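Local structure of putative cytochrome P450 120 (Synechocystis sp., 2VE3) at residues Q134-Q146 / P430-S442. The protein binds heme and retinoic acid and probably acts as a cytochrome P450 monooxygenase, inserting one atom of molecular oxygen into its substrate. Numbering follows the deposited sequence.
Sequences QWGKANEVIWYPQ and PRPKDNLRVKLHS
Val141 and Val438 form an antiparallel hydrogen-bonded pair, Val141 N to Val438 O at 2.8 Å and Val438 N to Val141 O at 2.9 Å, which joins strand 140-142 to one side of strand 437-442; strand 412-416 lines the other. Past the pair, Trp143 and Tyr144, leading into helix 143-159, continue the backbone bonding: Trp143 N reaches Leu436 O and Tyr144 N reaches Asn435 O, both at 2.8 Å. The one salt bridge runs from Arg437 NH1 to Glu140 OE2 (2.8 Å). OE2 lies in the guanidinium plane, yet is met from above the carboxylate, the two planes standing 85° apart. Ile142 runs alongside Arg437, its CG1 and CD1 near NH1. Replacing Arg437 by an alanine would probably deprive Glu140 OE2 of its guanidinium mate and leave the end of Ile142 less covered. Apolar contact gathers on Trp143, whose CE3 meets Val438 CG2 at 3.5 Å and whose CH2 meets Leu440 CD2 at 3.6 Å. Tyr144 offers a ring face to Arg431 CB, a CH-pi contact 3.8 Å from the centroid, while its hydroxyl bonds Arg148. The chemistry is therefore two-sided: charge bridges the Glu140 face, whereas on the opposite face Val438, which also touches Val141, packs against the Trp143 indole, itself backed by helix 241-272.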
ATOM      1  N   GLN A 134     -18.137  -0.181 -18.478  1.00 35.14           N
ATOM      2  CA  GLN A 134     -18.016  -1.604 -18.786  1.00 35.91           C
ATOM      3  C   GLN A 134     -18.689  -2.477 -17.717  1.00 35.59           C
ATOM      4  O   GLN A 134     -19.499  -3.346 -18.050  1.00 35.72           O
ATOM      5  CB  GLN A 134     -16.547  -2.010 -18.974  1.00 36.25           C
ATOM      6  CG  GLN A 134     -16.369  -3.461 -19.465  1.00 38.53           C
ATOM      7  CD  GLN A 134     -15.116  -4.154 -18.904  1.00 41.49           C
ATOM      8  OE1 GLN A 134     -14.339  -3.555 -18.152  1.00 43.15           O
ATOM      9  NE2 GLN A 134     -14.924  -5.425 -19.272  1.00 41.51           N
ATOM     10  N   TRP A 135     -18.370  -2.235 -16.441  1.00 35.20           N
ATOM     11  CA  TRP A 135     -18.926  -3.038 -15.337  1.00 34.62           C
ATOM     12  C   TRP A 135     -20.439  -2.879 -15.172  1.00 34.63           C
ATOM     13  O   TRP A 135     -21.136  -3.839 -14.837  1.00 34.61           O
ATOM     14  CB  TRP A 135     -18.224  -2.744 -14.006  1.00 33.90           C
ATOM     15  CG  TRP A 135     -16.734  -2.937 -14.031  1.00 33.25           C
ATOM     16  CD1 TRP A 135     -16.030  -3.867 -14.750  1.00 31.99           C
ATOM     17  CD2 TRP A 135     -15.768  -2.185 -13.290  1.00 32.00           C
ATOM     18  NE1 TRP A 135     -14.682  -3.732 -14.503  1.00 32.96           N
ATOM     19  CE2 TRP A 135     -14.493  -2.703 -13.616  1.00 32.07           C
ATOM     20  CE3 TRP A 135     -15.855  -1.119 -12.383  1.00 31.44           C
ATOM     21  CZ2 TRP A 135     -13.312  -2.194 -13.057  1.00 32.22           C
ATOM     22  CZ3 TRP A 135     -14.680  -0.610 -11.836  1.00 32.01           C
ATOM     23  CH2 TRP A 135     -13.426  -1.150 -12.180  1.00 31.83           C
ATOM     24  N   GLY A 136     -20.927  -1.669 -15.405  1.00 34.99           N
ATOM     25  CA  GLY A 136     -22.361  -1.388 -15.384  1.00 36.19           C
ATOM     26  C   GLY A 136     -23.181  -2.093 -16.460  1.00 36.68           C
ATOM     27  O   GLY A 136     -24.378  -2.318 -16.267  1.00 36.82           O
ATOM     28  N   LYS A 137     -22.537  -2.423 -17.587  1.00 37.03           N
ATOM     29  CA  LYS A 137     -23.146  -3.197 -18.678  1.00 37.49           C
ATOM     30  C   LYS A 137     -23.267  -4.674 -18.349  1.00 37.64           C
ATOM     31  O   LYS A 137     -24.228  -5.323 -18.764  1.00 37.76           O
ATOM     32  CB  LYS A 137     -22.339  -3.067 -19.969  1.00 37.71           C
ATOM     33  CG  LYS A 137     -22.492  -1.748 -20.699  1.00 38.82           C
ATOM     34  CD  LYS A 137     -21.780  -1.808 -22.037  1.00 41.20           C
ATOM     35  CE  LYS A 137     -21.154  -0.464 -22.394  1.00 42.52           C
ATOM     36  NZ  LYS A 137     -20.424  -0.518 -23.692  1.00 43.28           N
ATOM     37  N   ALA A 138     -22.290  -5.206 -17.614  1.00 37.66           N
ATOM     38  CA  ALA A 138     -22.246  -6.640 -17.288  1.00 37.54           C
ATOM     39  C   ALA A 138     -23.354  -7.055 -16.329  1.00 37.49           C
ATOM     40  O   ALA A 138     -24.008  -6.203 -15.717  1.00 37.92           O
ATOM     41  CB  ALA A 138     -20.872  -7.017 -16.705  1.00 37.65           C
ATOM     42  N   ASN A 139     -23.573  -8.363 -16.204  1.00 36.99           N
ATOM     43  CA  ASN A 139     -24.463  -8.873 -15.167  1.00 36.86           C
ATOM     44  C   ASN A 139     -23.674  -8.940 -13.857  1.00 36.21           C
ATOM     45  O   ASN A 139     -23.435  -7.907 -13.227  1.00 37.09           O
ATOM     46  CB  ASN A 139     -25.067 -10.234 -15.559  1.00 37.22           C
ATOM     47  CG  ASN A 139     -26.299 -10.600 -14.725  1.00 38.24           C
ATOM     48  OD1 ASN A 139     -27.093  -9.730 -14.343  1.00 39.15           O
ATOM     49  ND2 ASN A 139     -26.468 -11.895 -14.454  1.00 38.43           N
ATOM     50  N   GLU A 140     -23.254 -10.137 -13.458  1.00 34.78           N
ATOM     51  CA  GLU A 140     -22.303 -10.294 -12.366  1.00 33.78           C
ATOM     52  C   GLU A 140     -20.901  -9.809 -12.771  1.00 32.62           C
ATOM     53  O   GLU A 140     -20.409 -10.126 -13.864  1.00 32.16           O
ATOM     54  CB  GLU A 140     -22.262 -11.752 -11.920  1.00 33.79           C
ATOM     55  CG  GLU A 140     -21.139 -12.096 -10.939  1.00 34.43           C
ATOM     56  CD  GLU A 140     -21.269 -13.494 -10.363  1.00 34.57           C
ATOM     57  OE1 GLU A 140     -22.196 -14.231 -10.762  1.00 36.94           O
ATOM     58  OE2 GLU A 140     -20.458 -13.855  -9.494  1.00 36.14           O
ATOM     59  N   VAL A 141     -20.278  -9.016 -11.898  1.00 31.17           N
ATOM     60  CA  VAL A 141     -18.860  -8.675 -12.043  1.00 29.79           C
ATOM     61  C   VAL A 141     -18.037  -9.384 -10.967  1.00 28.50           C
ATOM     62  O   VAL A 141     -18.310  -9.241  -9.779  1.00 28.09           O
ATOM     63  CB  VAL A 141     -18.615  -7.150 -12.004  1.00 29.96           C
ATOM     64  CG1 VAL A 141     -17.126  -6.824 -12.236  1.00 30.79           C
ATOM     65  CG2 VAL A 141     -19.473  -6.448 -13.046  1.00 30.35           C
ATOM     66  N   ILE A 142     -17.059 -10.185 -11.393  1.00 27.12           N
ATOM     67  CA  ILE A 142     -16.027 -10.705 -10.479  1.00 25.35           C
ATOM     68  C   ILE A 142     -15.019  -9.566 -10.266  1.00 24.07           C
ATOM     69  O   ILE A 142     -14.085  -9.403 -11.062  1.00 22.92           O
ATOM     70  CB  ILE A 142     -15.345 -11.983 -11.044  1.00 25.62           C
ATOM     71  CG1 ILE A 142     -16.405 -13.051 -11.346  1.00 26.06           C
ATOM     72  CG2 ILE A 142     -14.259 -12.501 -10.088  1.00 23.88           C
ATOM     73  CD1 ILE A 142     -15.844 -14.356 -11.964  1.00 26.50           C
ATOM     74  N   TRP A 143     -15.224  -8.771  -9.206  1.00 22.13           N
ATOM     75  CA  TRP A 143     -14.626  -7.428  -9.139  1.00 21.27           C
ATOM     76  C   TRP A 143     -13.133  -7.363  -8.880  1.00 21.18           C
ATOM     77  O   TRP A 143     -12.447  -6.539  -9.477  1.00 21.17           O
ATOM     78  CB  TRP A 143     -15.312  -6.534  -8.099  1.00 20.96           C
ATOM     79  CG  TRP A 143     -15.535  -5.133  -8.559  1.00 19.78           C
ATOM     80  CD1 TRP A 143     -14.942  -4.511  -9.617  1.00 19.98           C
ATOM     81  CD2 TRP A 143     -16.419  -4.169  -7.965  1.00 19.94           C
ATOM     82  NE1 TRP A 143     -15.414  -3.218  -9.736  1.00 19.41           N
ATOM     83  CE2 TRP A 143     -16.324  -2.986  -8.735  1.00 19.45           C
ATOM     84  CE3 TRP A 143     -17.292  -4.194  -6.861  1.00 20.77           C
ATOM     85  CZ2 TRP A 143     -17.069  -1.836  -8.436  1.00 19.80           C
ATOM     86  CZ3 TRP A 143     -18.045  -3.052  -6.575  1.00 19.50           C
ATOM     87  CH2 TRP A 143     -17.924  -1.893  -7.359  1.00 20.33           C
ATOM     88  N   TYR A 144     -12.625  -8.194  -7.980  1.00 20.96           N
ATOM     89  CA  TYR A 144     -11.243  -8.026  -7.571  1.00 21.20           C
ATOM     90  C   TYR A 144     -10.242  -7.950  -8.770  1.00 21.37           C
ATOM     91  O   TYR A 144      -9.488  -6.989  -8.856  1.00 21.81           O
ATOM     92  CB  TYR A 144     -10.838  -9.015  -6.463  1.00 20.90           C
ATOM     93  CG  TYR A 144      -9.399  -8.832  -6.035  1.00 21.79           C
ATOM     94  CD1 TYR A 144      -9.020  -7.757  -5.213  1.00 21.84           C
ATOM     95  CD2 TYR A 144      -8.407  -9.713  -6.478  1.00 22.83           C
ATOM     96  CE1 TYR A 144      -7.697  -7.561  -4.846  1.00 21.12           C
ATOM     97  CE2 TYR A 144      -7.076  -9.538  -6.101  1.00 22.42           C
ATOM     98  CZ  TYR A 144      -6.728  -8.456  -5.292  1.00 21.54           C
ATOM     99  OH  TYR A 144      -5.418  -8.291  -4.934  1.00 19.85           O
ATOM    100  N   PRO A 145     -10.271  -8.931  -9.711  1.00 21.64           N
ATOM    101  CA  PRO A 145      -9.375  -8.929 -10.886  1.00 21.71           C
ATOM    102  C   PRO A 145      -9.567  -7.729 -11.803  1.00 21.80           C
ATOM    103  O   PRO A 145      -8.613  -7.276 -12.443  1.00 21.35           O
ATOM    104  CB  PRO A 145      -9.781 -10.204 -11.644  1.00 21.93           C
ATOM    105  CG  PRO A 145     -10.460 -11.050 -10.646  1.00 22.04           C
ATOM    106  CD  PRO A 145     -11.149 -10.117  -9.716  1.00 21.52           C
ATOM    107  N   GLN A 146     -10.800  -7.234 -11.866  1.00 21.82           N
ATOM    108  CA  GLN A 146     -11.132  -6.007 -12.585  1.00 22.33           C
ATOM    109  C   GLN A 146     -10.500  -4.763 -11.973  1.00 22.28           C
ATOM    110  O   GLN A 146      -9.989  -3.915 -12.695  1.00 21.91           O
ATOM    111  CB  GLN A 146     -12.649  -5.814 -12.655  1.00 22.65           C
ATOM    112  CG  GLN A 146     -13.362  -6.778 -13.593  1.00 24.38           C
ATOM    113  CD  GLN A 146     -12.861  -6.713 -15.026  1.00 25.57           C
ATOM    114  OE1 GLN A 146     -12.883  -5.654 -15.676  1.00 26.16           O
ATOM    115  NE2 GLN A 146     -12.426  -7.859 -15.534  1.00 27.16           N
ATOM    116  N   PRO A 430      -4.437  -7.454   1.619  1.00 18.40           N
ATOM    117  CA  PRO A 430      -5.798  -7.995   1.803  1.00 17.83           C
ATOM    118  C   PRO A 430      -6.656  -8.035   0.534  1.00 17.86           C
ATOM    119  O   PRO A 430      -6.761  -7.046  -0.173  1.00 17.70           O
ATOM    120  CB  PRO A 430      -6.416  -7.061   2.855  1.00 17.66           C
ATOM    121  CG  PRO A 430      -5.267  -6.525   3.609  1.00 18.21           C
ATOM    122  CD  PRO A 430      -4.132  -6.404   2.615  1.00 18.15           C
ATOM    123  N   ARG A 431      -7.249  -9.200   0.255  1.00 18.60           N
ATOM    124  CA  ARG A 431      -8.232  -9.379  -0.830  1.00 18.90           C
ATOM    125  C   ARG A 431      -9.277 -10.389  -0.361  1.00 18.60           C
ATOM    126  O   ARG A 431      -8.946 -11.288   0.403  1.00 18.36           O
ATOM    127  CB  ARG A 431      -7.560  -9.852  -2.135  1.00 18.35           C
ATOM    128  CG  ARG A 431      -6.770 -11.162  -2.026  1.00 18.63           C
ATOM    129  CD  ARG A 431      -5.868 -11.472  -3.238  1.00 20.73           C
ATOM    130  NE  ARG A 431      -4.976 -12.600  -2.900  1.00 23.34           N
ATOM    131  CZ  ARG A 431      -5.204 -13.870  -3.252  1.00 25.53           C
ATOM    132  NH1 ARG A 431      -6.270 -14.168  -4.000  1.00 25.93           N
ATOM    133  NH2 ARG A 431      -4.364 -14.841  -2.876  1.00 23.71           N
ATOM    134  N   PRO A 432     -10.548 -10.236  -0.793  1.00 18.90           N
ATOM    135  CA  PRO A 432     -11.553 -11.260  -0.477  1.00 18.97           C
ATOM    136  C   PRO A 432     -11.276 -12.572  -1.243  1.00 19.57           C
ATOM    137  O   PRO A 432     -10.974 -12.531  -2.439  1.00 18.85           O
ATOM    138  CB  PRO A 432     -12.866 -10.618  -0.941  1.00 18.82           C
ATOM    139  CG  PRO A 432     -12.455  -9.673  -2.010  1.00 19.45           C
ATOM    140  CD  PRO A 432     -11.116  -9.134  -1.590  1.00 19.01           C
ATOM    141  N   LYS A 433     -11.359 -13.707  -0.555  1.00 20.57           N
ATOM    142  CA  LYS A 433     -11.016 -15.009  -1.160  1.00 22.98           C
ATOM    143  C   LYS A 433     -11.731 -15.302  -2.492  1.00 22.93           C
ATOM    144  O   LYS A 433     -11.080 -15.712  -3.463  1.00 22.96           O
ATOM    145  CB  LYS A 433     -11.188 -16.164  -0.168  1.00 23.02           C
ATOM    146  CG  LYS A 433     -10.308 -17.395  -0.490  1.00 25.00           C
ATOM    147  CD  LYS A 433     -10.432 -18.493   0.548  1.00 25.71           C
ATOM    148  CE  LYS A 433     -10.085 -17.984   1.964  1.00 30.57           C
ATOM    149  NZ  LYS A 433     -10.276 -19.027   3.024  1.00 32.99           N
ATOM    150  N   ASP A 434     -13.040 -15.050  -2.549  1.00 22.77           N
ATOM    151  CA  ASP A 434     -13.824 -15.264  -3.770  1.00 22.95           C
ATOM    152  C   ASP A 434     -13.895 -14.089  -4.734  1.00 22.60           C
ATOM    153  O   ASP A 434     -14.829 -14.003  -5.532  1.00 22.59           O
ATOM    154  CB  ASP A 434     -15.244 -15.773  -3.454  1.00 23.73           C
ATOM    155  CG  ASP A 434     -15.260 -17.248  -3.072  1.00 25.19           C
ATOM    156  OD1 ASP A 434     -14.200 -17.904  -3.162  1.00 27.00           O
ATOM    157  OD2 ASP A 434     -16.326 -17.750  -2.661  1.00 25.98           O
ATOM    158  N   ASN A 435     -12.898 -13.204  -4.666  1.00 22.22           N
ATOM    159  CA  ASN A 435     -12.686 -12.115  -5.642  1.00 21.98           C
ATOM    160  C   ASN A 435     -13.816 -11.095  -5.831  1.00 21.80           C
ATOM    161  O   ASN A 435     -13.888 -10.436  -6.868  1.00 21.38           O
ATOM    162  CB  ASN A 435     -12.255 -12.654  -7.005  1.00 21.98           C
ATOM    163  CG  ASN A 435     -11.007 -13.513  -6.931  1.00 22.90           C
ATOM    164  OD1 ASN A 435      -9.915 -13.023  -6.651  1.00 22.87           O
ATOM    165  ND2 ASN A 435     -11.169 -14.805  -7.191  1.00 24.25           N
ATOM    166  N   LEU A 436     -14.687 -10.986  -4.832  1.00 22.20           N
ATOM    167  CA  LEU A 436     -15.699  -9.927  -4.744  1.00 22.49           C
ATOM    168  C   LEU A 436     -16.709  -9.957  -5.877  1.00 23.17           C
ATOM    169  O   LEU A 436     -16.648  -9.149  -6.814  1.00 23.13           O
ATOM    170  CB  LEU A 436     -15.043  -8.547  -4.662  1.00 22.30           C
ATOM    171  CG  LEU A 436     -15.289  -7.602  -3.482  1.00 21.81           C
ATOM    172  CD1 LEU A 436     -15.241  -6.167  -3.981  1.00 22.44           C
ATOM    173  CD2 LEU A 436     -16.551  -7.885  -2.659  1.00 22.14           C
ATOM    174  N   ARG A 437     -17.659 -10.883  -5.780  1.00 24.08           N
ATOM    175  CA  ARG A 437     -18.686 -11.028  -6.800  1.00 25.12           C
ATOM    176  C   ARG A 437     -19.811 -10.057  -6.497  1.00 24.79           C
ATOM    177  O   ARG A 437     -20.373 -10.074  -5.404  1.00 24.56           O
ATOM    178  CB  ARG A 437     -19.210 -12.463  -6.835  1.00 25.41           C
ATOM    179  CG  ARG A 437     -18.122 -13.491  -7.086  1.00 26.52           C
ATOM    180  CD  ARG A 437     -18.669 -14.920  -7.138  1.00 27.42           C
ATOM    181  NE  ARG A 437     -17.643 -15.820  -7.669  1.00 33.52           N
ATOM    182  CZ  ARG A 437     -17.373 -15.964  -8.966  1.00 35.77           C
ATOM    183  NH1 ARG A 437     -18.066 -15.282  -9.872  1.00 37.38           N
ATOM    184  NH2 ARG A 437     -16.410 -16.793  -9.361  1.00 38.42           N
ATOM    185  N   VAL A 438     -20.121  -9.209  -7.472  1.00 25.36           N
ATOM    186  CA  VAL A 438     -21.110  -8.129  -7.317  1.00 26.00           C
ATOM    187  C   VAL A 438     -22.043  -8.024  -8.523  1.00 26.77           C
ATOM    188  O   VAL A 438     -21.760  -8.580  -9.577  1.00 26.85           O
ATOM    189  CB  VAL A 438     -20.419  -6.750  -7.121  1.00 25.69           C
ATOM    190  CG1 VAL A 438     -19.558  -6.751  -5.863  1.00 24.45           C
ATOM    191  CG2 VAL A 438     -19.590  -6.362  -8.368  1.00 25.60           C
ATOM    192  N   LYS A 439     -23.168  -7.342  -8.341  1.00 27.83           N
ATOM    193  CA  LYS A 439     -23.946  -6.797  -9.445  1.00 29.15           C
ATOM    194  C   LYS A 439     -24.042  -5.316  -9.160  1.00 29.49           C
ATOM    195  O   LYS A 439     -24.340  -4.932  -8.025  1.00 29.22           O
ATOM    196  CB  LYS A 439     -25.354  -7.402  -9.493  1.00 29.35           C
ATOM    197  CG  LYS A 439     -25.473  -8.614 -10.411  1.00 32.30           C
ATOM    198  CD  LYS A 439     -26.661  -9.485 -10.039  1.00 35.44           C
ATOM    199  CE  LYS A 439     -26.516 -10.887 -10.630  1.00 36.96           C
ATOM    200  NZ  LYS A 439     -27.502 -11.808 -10.011  1.00 38.60           N
ATOM    201  N   LEU A 440     -23.766  -4.489 -10.165  1.00 30.10           N
ATOM    202  CA  LEU A 440     -23.991  -3.053 -10.041  1.00 31.17           C
ATOM    203  C   LEU A 440     -25.388  -2.706 -10.559  1.00 32.06           C
ATOM    204  O   LEU A 440     -25.831  -3.232 -11.582  1.00 32.17           O
ATOM    205  CB  LEU A 440     -22.920  -2.242 -10.789  1.00 30.90           C
ATOM    206  CG  LEU A 440     -21.409  -2.442 -10.552  1.00 30.60           C
ATOM    207  CD1 LEU A 440     -20.627  -1.258 -11.127  1.00 29.48           C
ATOM    208  CD2 LEU A 440     -21.025  -2.653  -9.100  1.00 29.03           C
ATOM    209  N   HIS A 441     -26.087  -1.832  -9.848  1.00 33.25           N
ATOM    210  CA  HIS A 441     -27.371  -1.336 -10.325  1.00 33.96           C
ATOM    211  C   HIS A 441     -27.223   0.144 -10.619  1.00 34.62           C
ATOM    212  O   HIS A 441     -26.885   0.926  -9.726  1.00 34.57           O
ATOM    213  CB  HIS A 441     -28.483  -1.551  -9.293  1.00 34.06           C
ATOM    214  CG  HIS A 441     -28.201  -2.632  -8.298  1.00 34.81           C
ATOM    215  ND1 HIS A 441     -28.044  -2.373  -6.953  1.00 36.14           N
ATOM    216  CD2 HIS A 441     -28.058  -3.971  -8.444  1.00 35.44           C
ATOM    217  CE1 HIS A 441     -27.803  -3.503  -6.315  1.00 35.91           C
ATOM    218  NE2 HIS A 441     -27.802  -4.488  -7.196  1.00 35.48           N
ATOM    219  N   SER A 442     -27.483   0.522 -11.871  1.00 35.59           N
ATOM    220  CA  SER A 442     -27.379   1.914 -12.331  1.00 36.16           C
ATOM    221  C   SER A 442     -28.439   2.835 -11.729  1.00 36.39           C
ATOM    222  O   SER A 442     -29.601   2.442 -11.551  1.00 36.25           O
ATOM    223  CB  SER A 442     -27.446   1.978 -13.864  1.00 36.17           C
ATOM    224  OG  SER A 442     -27.324   3.316 -14.327  1.00 37.19           O
TER
HETATM  225  O   HOH W   1     -22.875  -5.346 -13.157  1.00 21.67           O
HETATM  226  O   HOH W   2      -5.414  -6.626  -2.659  1.00 21.33           O